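Local coordinates for protein putative endo-1,4-beta-xylanase (Bacteroides thetaiotaomicron VPI-5482, PDB 5MSX) that probably hydrolyses arabinofuranosidic linkages in plant pectin as a calcium-binding family 43 glycoside hydrolase of a gut bacterium, at residues 167-170 with 174-177; 187-192 with 233-238. All coordinates share one frame; numbering follows the deposited sequence.

Contact 1 of 2, residues 167-170 with 174-177; sequences VFWG and VAKL
Phe-168 and Val-174 lie side by side on one face of the sheet, their side chains pointing the same way. Methyl CG2 of Val-174 sits over a face of the Phe-168 ring, 3.6 Å from the ring centroid and 21° off the normal. This is a CH-pi contact, displaced toward the CD2-CE2 side. With chi1 of Val-174 at 64°, CG2 is placed anti to the backbone N, and this is the methyl that lies over the Phe-168 ring. An alanine at Phe-168 is likely to leave this methyl without its aromatic partner and open a gap beside Val-174. The two strands form a beta hairpin at the middle of a four-stranded antiparallel sheet, one blade of the five-bladed beta-propeller expected of family 43. Val-167 and Ala-175 form a hydrogen-bonded pair: Val-167 N to Ala-175 O is 2.9 Å, and Ala-175 N to Val-167 O is 3.1 Å. Their side chains share the other face. There the indole of Trp-169 swings back over the hairpin, bringing CZ3 to 4.0 Å from Ala-175 CB. Backbone N of Val-174 lies over a face of this indole, and His-173 stacks on it. The Trp-169 side chain is about 6 Å from that of Asp-154, predicted to modulate the pKa of the likely proton donor, Glu-200.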
ATOM      1  N   VAL C 167     -12.834   4.484   7.901  1.00 18.47           N
ATOM      2  CA  VAL C 167     -13.682   3.390   8.343  1.00 17.92           C
ATOM      3  C   VAL C 167     -14.845   3.988   9.145  1.00 17.69           C
ATOM      4  O   VAL C 167     -14.636   4.788  10.041  1.00 17.95           O
ATOM      5  CB  VAL C 167     -12.903   2.285   9.103  1.00 19.48           C
ATOM      6  CG1 VAL C 167     -12.158   2.809  10.339  1.00 19.25           C
ATOM      7  CG2 VAL C 167     -13.853   1.137   9.439  1.00 20.55           C
ATOM      8  N   PHE C 168     -16.065   3.648   8.738  1.00 16.83           N
ATOM      9  CA  PHE C 168     -17.303   3.993   9.426  1.00 16.03           C
ATOM     10  C   PHE C 168     -17.854   2.739  10.106  1.00 15.39           C
ATOM     11  O   PHE C 168     -17.818   1.677   9.534  1.00 14.56           O
ATOM     12  CB  PHE C 168     -18.345   4.462   8.401  1.00 16.19           C
ATOM     13  CG  PHE C 168     -18.041   5.779   7.771  1.00 15.46           C
ATOM     14  CD1 PHE C 168     -17.263   5.849   6.626  1.00 15.06           C
ATOM     15  CD2 PHE C 168     -18.539   6.954   8.317  1.00 15.25           C
ATOM     16  CE1 PHE C 168     -16.983   7.071   6.033  1.00 14.68           C
ATOM     17  CE2 PHE C 168     -18.263   8.198   7.730  1.00 14.44           C
ATOM     18  CZ  PHE C 168     -17.490   8.244   6.585  1.00 14.78           C
ATOM     19  N   TRP C 169     -18.351   2.847  11.322  1.00 15.26           N
ATOM     20  CA  TRP C 169     -18.960   1.679  11.951  1.00 16.37           C
ATOM     21  C   TRP C 169     -20.168   2.056  12.796  1.00 15.59           C
ATOM     22  O   TRP C 169     -20.566   3.195  12.792  1.00 16.12           O
ATOM     23  CB  TRP C 169     -17.912   0.783  12.674  1.00 17.49           C
ATOM     24  CG  TRP C 169     -17.251   1.301  13.915  1.00 19.09           C
ATOM     25  CD1 TRP C 169     -17.579   0.975  15.232  1.00 21.19           C
ATOM     26  CD2 TRP C 169     -16.095   2.159  13.992  1.00 20.05           C
ATOM     27  NE1 TRP C 169     -16.706   1.608  16.101  1.00 22.66           N
ATOM     28  CE2 TRP C 169     -15.788   2.332  15.372  1.00 21.41           C
ATOM     29  CE3 TRP C 169     -15.320   2.829  13.039  1.00 20.28           C
ATOM     30  CZ2 TRP C 169     -14.731   3.150  15.813  1.00 21.12           C
ATOM     31  CZ3 TRP C 169     -14.262   3.640  13.475  1.00 21.29           C
ATOM     32  CH2 TRP C 169     -13.977   3.788  14.860  1.00 22.27           C
ATOM     33  N   GLY C 170     -20.794   1.084  13.443  1.00 16.44           N
ATOM     34  CA  GLY C 170     -22.062   1.327  14.144  1.00 16.18           C
ATOM     35  C   GLY C 170     -21.946   2.347  15.254  1.00 17.12           C
ATOM     36  O   GLY C 170     -20.832   2.664  15.729  1.00 17.22           O
ATOM     37  N   VAL C 174     -16.677   7.100  13.221  1.00 17.33           N
ATOM     38  CA  VAL C 174     -15.800   7.233  12.052  1.00 18.25           C
ATOM     39  C   VAL C 174     -14.356   7.629  12.463  1.00 18.18           C
ATOM     40  O   VAL C 174     -14.144   8.421  13.388  1.00 17.11           O
ATOM     41  CB  VAL C 174     -16.359   8.251  11.040  1.00 18.02           C
ATOM     42  CG1 VAL C 174     -16.411   9.652  11.619  1.00 18.71           C
ATOM     43  CG2 VAL C 174     -15.559   8.238   9.746  1.00 19.10           C
ATOM     44  N   ALA C 175     -13.398   7.045  11.767  1.00 18.47           N
ATOM     45  CA  ALA C 175     -11.983   7.343  11.957  1.00 19.60           C
ATOM     46  C   ALA C 175     -11.245   7.164  10.631  1.00 18.69           C
ATOM     47  O   ALA C 175     -11.661   6.347   9.793  1.00 18.73           O
ATOM     48  CB  ALA C 175     -11.402   6.402  12.996  1.00 20.21           C
ATOM     49  N   LYS C 176     -10.135   7.883  10.448  1.00 18.56           N
ATOM     50  CA  LYS C 176      -9.246   7.615   9.313  1.00 19.59           C
ATOM     51  C   LYS C 176      -8.642   6.217   9.403  1.00 21.14           C
ATOM     52  O   LYS C 176      -8.502   5.655  10.488  1.00 20.14           O
ATOM     53  CB  LYS C 176      -8.126   8.647   9.206  1.00 19.90           C
ATOM     54  CG  LYS C 176      -8.639  10.030   8.850  1.00 21.69           C
ATOM     55  CD  LYS C 176      -7.497  11.017   8.661  1.00 23.28           C
ATOM     56  CE  LYS C 176      -8.046  12.315   8.135  1.00 25.65           C
ATOM     57  NZ  LYS C 176      -7.018  13.373   8.244  1.00 28.30           N
ATOM     58  N   LEU C 177      -8.295   5.679   8.243  1.00 21.88           N
ATOM     59  CA  LEU C 177      -7.648   4.399   8.108  1.00 25.30           C
ATOM     60  C   LEU C 177      -6.303   4.656   7.429  1.00 29.97           C
ATOM     61  O   LEU C 177      -6.215   5.427   6.463  1.00 30.98           O
ATOM     62  CB  LEU C 177      -8.532   3.505   7.253  1.00 25.19           C
ATOM     63  CG  LEU C 177      -8.379   1.997   7.218  1.00 26.59           C
ATOM     64  CD1 LEU C 177      -8.504   1.376   8.626  1.00 26.30           C
ATOM     65  CD2 LEU C 177      -9.414   1.395   6.253  1.00 24.68           C
TER

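Contact 2 of 2, residues 187-192 with 233-238. With EDO (1,2-ethanediol), chain Z.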
ATOM      1  N   VAL C 187      -7.656   9.051  16.386  1.00 29.13           N
ATOM      2  CA  VAL C 187      -8.706  10.061  16.468  1.00 29.43           C
ATOM      3  C   VAL C 187     -10.030   9.476  15.943  1.00 30.19           C
ATOM      4  O   VAL C 187     -10.153   9.212  14.754  1.00 30.86           O
ATOM      5  CB  VAL C 187      -8.330  11.335  15.696  1.00 32.06           C
ATOM      6  CG1 VAL C 187      -9.445  12.373  15.804  1.00 32.63           C
ATOM      7  CG2 VAL C 187      -7.011  11.922  16.228  1.00 34.34           C
ATOM      8  N   VAL C 188     -10.995   9.256  16.840  1.00 29.62           N
ATOM      9  CA  VAL C 188     -12.314   8.665  16.515  1.00 28.79           C
ATOM     10  C   VAL C 188     -13.364   9.726  16.740  1.00 28.39           C
ATOM     11  O   VAL C 188     -13.353  10.349  17.790  1.00 26.58           O
ATOM     12  CB  VAL C 188     -12.633   7.466  17.424  1.00 29.58           C
ATOM     13  CG1 VAL C 188     -13.988   6.847  17.028  1.00 31.84           C
ATOM     14  CG2 VAL C 188     -11.515   6.418  17.364  1.00 29.73           C
ATOM     15  N   GLN C 189     -14.232   9.983  15.756  1.00 27.08           N
ATOM     16  CA  GLN C 189     -15.292  10.972  15.912  1.00 28.54           C
ATOM     17  C   GLN C 189     -16.659  10.301  15.934  1.00 26.83           C
ATOM     18  O   GLN C 189     -16.845   9.200  15.401  1.00 25.53           O
ATOM     19  CB  GLN C 189     -15.296  12.016  14.792  1.00 34.26           C
ATOM     20  CG  GLN C 189     -13.981  12.785  14.577  1.00 42.55           C
ATOM     21  CD  GLN C 189     -13.702  13.912  15.555  1.00 47.16           C
ATOM     22  OE1 GLN C 189     -14.324  14.020  16.611  1.00 54.94           O
ATOM     23  NE2 GLN C 189     -12.743  14.761  15.202  1.00 50.11           N
ATOM     24  N   VAL C 190     -17.620  10.990  16.542  1.00 25.26           N
ATOM     25  CA  VAL C 190     -19.014  10.553  16.528  1.00 24.21           C
ATOM     26  C   VAL C 190     -19.770  11.539  15.667  1.00 22.32           C
ATOM     27  O   VAL C 190     -19.745  12.724  15.933  1.00 22.57           O
ATOM     28  CB  VAL C 190     -19.595  10.457  17.960  1.00 24.66           C
ATOM     29  CG1 VAL C 190     -21.078  10.117  17.921  1.00 24.41           C
ATOM     30  CG2 VAL C 190     -18.831   9.405  18.762  1.00 24.66           C
ATOM     31  N   ILE C 191     -20.395  11.045  14.595  1.00 22.27           N
ATOM     32  CA  ILE C 191     -21.123  11.902  13.668  1.00 21.03           C
ATOM     33  C   ILE C 191     -22.383  12.384  14.349  1.00 22.40           C
ATOM     34  O   ILE C 191     -23.106  11.593  14.983  1.00 22.97           O
ATOM     35  CB  ILE C 191     -21.498  11.166  12.366  1.00 20.23           C
ATOM     36  CG1 ILE C 191     -20.235  10.876  11.553  1.00 21.47           C
ATOM     37  CG2 ILE C 191     -22.477  11.985  11.524  1.00 19.51           C
ATOM     38  CD1 ILE C 191     -20.333   9.596  10.756  1.00 23.28           C
ATOM     39  N   SER C 192     -22.648  13.668  14.184  1.00 21.90           N
ATOM     40  CA  SER C 192     -23.848  14.302  14.700  1.00 24.27           C
ATOM     41  C   SER C 192     -25.040  14.131  13.722  1.00 23.94           C
ATOM     42  O   SER C 192     -24.918  14.420  12.534  1.00 23.51           O
ATOM     43  CB  SER C 192     -23.572  15.787  14.912  1.00 24.38           C
ATOM     44  OG  SER C 192     -24.753  16.425  15.322  1.00 29.29           O
ATOM     45  N   SER C 233     -16.142  17.326   4.344  1.00 26.00           N
ATOM     46  CA  SER C 233     -15.289  16.139   4.422  1.00 24.58           C
ATOM     47  C   SER C 233     -16.102  14.926   4.863  1.00 22.26           C
ATOM     48  O   SER C 233     -17.224  15.080   5.356  1.00 21.12           O
ATOM     49  CB  SER C 233     -14.120  16.379   5.413  1.00 24.88           C
ATOM     50  OG  SER C 233     -14.540  16.222   6.758  1.00 25.42           O
ATOM     51  N   PRO C 234     -15.529  13.712   4.717  1.00 21.17           N
ATOM     52  CA  PRO C 234     -16.170  12.494   5.280  1.00 20.51           C
ATOM     53  C   PRO C 234     -16.348  12.510   6.807  1.00 21.95           C
ATOM     54  O   PRO C 234     -17.158  11.761   7.318  1.00 24.84           O
ATOM     55  CB  PRO C 234     -15.231  11.367   4.854  1.00 19.60           C
ATOM     56  CG  PRO C 234     -14.471  11.919   3.687  1.00 20.64           C
ATOM     57  CD  PRO C 234     -14.313  13.393   3.959  1.00 20.38           C
ATOM     58  N   MET C 235     -15.615  13.353   7.538  1.00 23.93           N
ATOM     59  CA  MET C 235     -15.844  13.505   8.966  1.00 25.45           C
ATOM     60  C   MET C 235     -16.622  14.769   9.284  1.00 26.25           C
ATOM     61  O   MET C 235     -16.633  15.193  10.410  1.00 29.45           O
ATOM     62  CB  MET C 235     -14.513  13.412   9.731  1.00 27.51           C
ATOM     63  CG  MET C 235     -13.923  12.033   9.589  1.00 29.33           C
ATOM     64  SD  MET C 235     -12.257  11.806  10.220  1.00 33.91           S
ATOM     65  CE  MET C 235     -12.550  11.861  11.967  1.00 37.84           C
ATOM     66  N   GLY C 236     -17.285  15.369   8.303  1.00 26.34           N
ATOM     67  CA  GLY C 236     -18.185  16.492   8.554  1.00 27.40           C
ATOM     68  C   GLY C 236     -17.545  17.852   8.360  1.00 27.62           C
ATOM     69  O   GLY C 236     -16.450  17.930   7.808  1.00 27.87           O
ATOM     70  N   PRO C 237     -18.214  18.925   8.769  1.00 28.18           N
ATOM     71  CA  PRO C 237     -19.547  18.899   9.421  1.00 30.15           C
ATOM     72  C   PRO C 237     -20.701  18.498   8.480  1.00 29.11           C
ATOM     73  O   PRO C 237     -20.618  18.695   7.275  1.00 28.08           O
ATOM     74  CB  PRO C 237     -19.728  20.351   9.908  1.00 29.93           C
ATOM     75  CG  PRO C 237     -18.763  21.144   9.091  1.00 30.41           C
ATOM     76  CD  PRO C 237     -17.582  20.244   8.909  1.00 29.43           C
ATOM     77  N   PHE C 238     -21.749  17.924   9.057  1.00 28.26           N
ATOM     78  CA  PHE C 238     -22.873  17.392   8.296  1.00 26.48           C
ATOM     79  C   PHE C 238     -24.102  18.271   8.463  1.00 26.90           C
ATOM     80  O   PHE C 238     -24.200  18.994   9.424  1.00 28.35           O
ATOM     81  CB  PHE C 238     -23.141  15.956   8.731  1.00 25.78           C
ATOM     82  CG  PHE C 238     -22.099  14.987   8.267  1.00 24.72           C
ATOM     83  CD1 PHE C 238     -22.135  14.486   6.981  1.00 24.30           C
ATOM     84  CD2 PHE C 238     -21.065  14.584   9.113  1.00 26.02           C
ATOM     85  CE1 PHE C 238     -21.163  13.600   6.535  1.00 25.81           C
ATOM     86  CE2 PHE C 238     -20.091  13.708   8.677  1.00 24.14           C
ATOM     87  CZ  PHE C 238     -20.141  13.208   7.383  1.00 25.81           C
TER
HETATM   88  C1  EDO Z 508     -26.898  18.275  13.219  1.00 44.07           C
HETATM   89  O1  EDO Z 508     -27.570  17.133  13.769  1.00 44.66           O
HETATM   90  C2  EDO Z 508     -26.533  18.007  11.762  1.00 43.95           C
HETATM   91  O2  EDO Z 508     -25.531  16.978  11.675  1.00 41.57           O
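Ser-233 OG takes part in two bonds within the turn that holds Met-235, one of them weak. The hydroxyl donates to Gly-236 O at 2.8 Å, in the carbonyl plane and on a lone pair. It also accepts the weak bond, from Met-235 N. Gly-236 N closes the type I beta turn on Ser-233 O at 3.0 Å. Gly-236 has backbone angles that call for glycine, and a cis peptide bond follows before Pro-237. This loop belongs to the next propeller blade, after strand 224-230. It packs against the outer strand 187-190 of the preceding blade and the residues just beyond it. Across this junction the main sound side-chain contact is apolar. Ile-191 meets Phe-238 obliquely, with CG2 3.8 Å from Phe-238 CD2 and CG1 4.0 Å from Phe-238 CE2. Both branches come to the CD2-CE2 bond of the ring. The CA-CB bond of Ile-191 points toward the loop, and chi1 of -69° leaves both branches within contact of Phe-238. Pro-234 O lies in plane at the edge of the Phe-238 ring. Gln-189 and Met-235 cross at about a right angle, but their modelled approach is too short to be trusted. At the exposed end, a 1,2-ethanediol, probably from the crystallisation liquor, donates through its O2 to Ser-192 O at 2.8 Å. A weak bond joins its O1 to Ser-192 OG.

Contact 1 is buried and lies within one blade, while contact 2 is at the surface and joins that blade to the next. They meet because strands 173-177 and 187-190 are neighbours in the same sheet. A probable hydrogen bond from Gln-189 N to Val-174 O, 2.8 Å long, ties the two together. Ile-191 of contact 2 also packs on Phe-168 and Val-174 of contact 1. Paired backbone bonds hold the strands of contact 1, with aromatic and aliphatic side chains on both faces. Contact 2 has no hydrogen bond between its segments: the polar bonds stabilise its turn or bind a 1,2-ethanediol, one of those bonds weak.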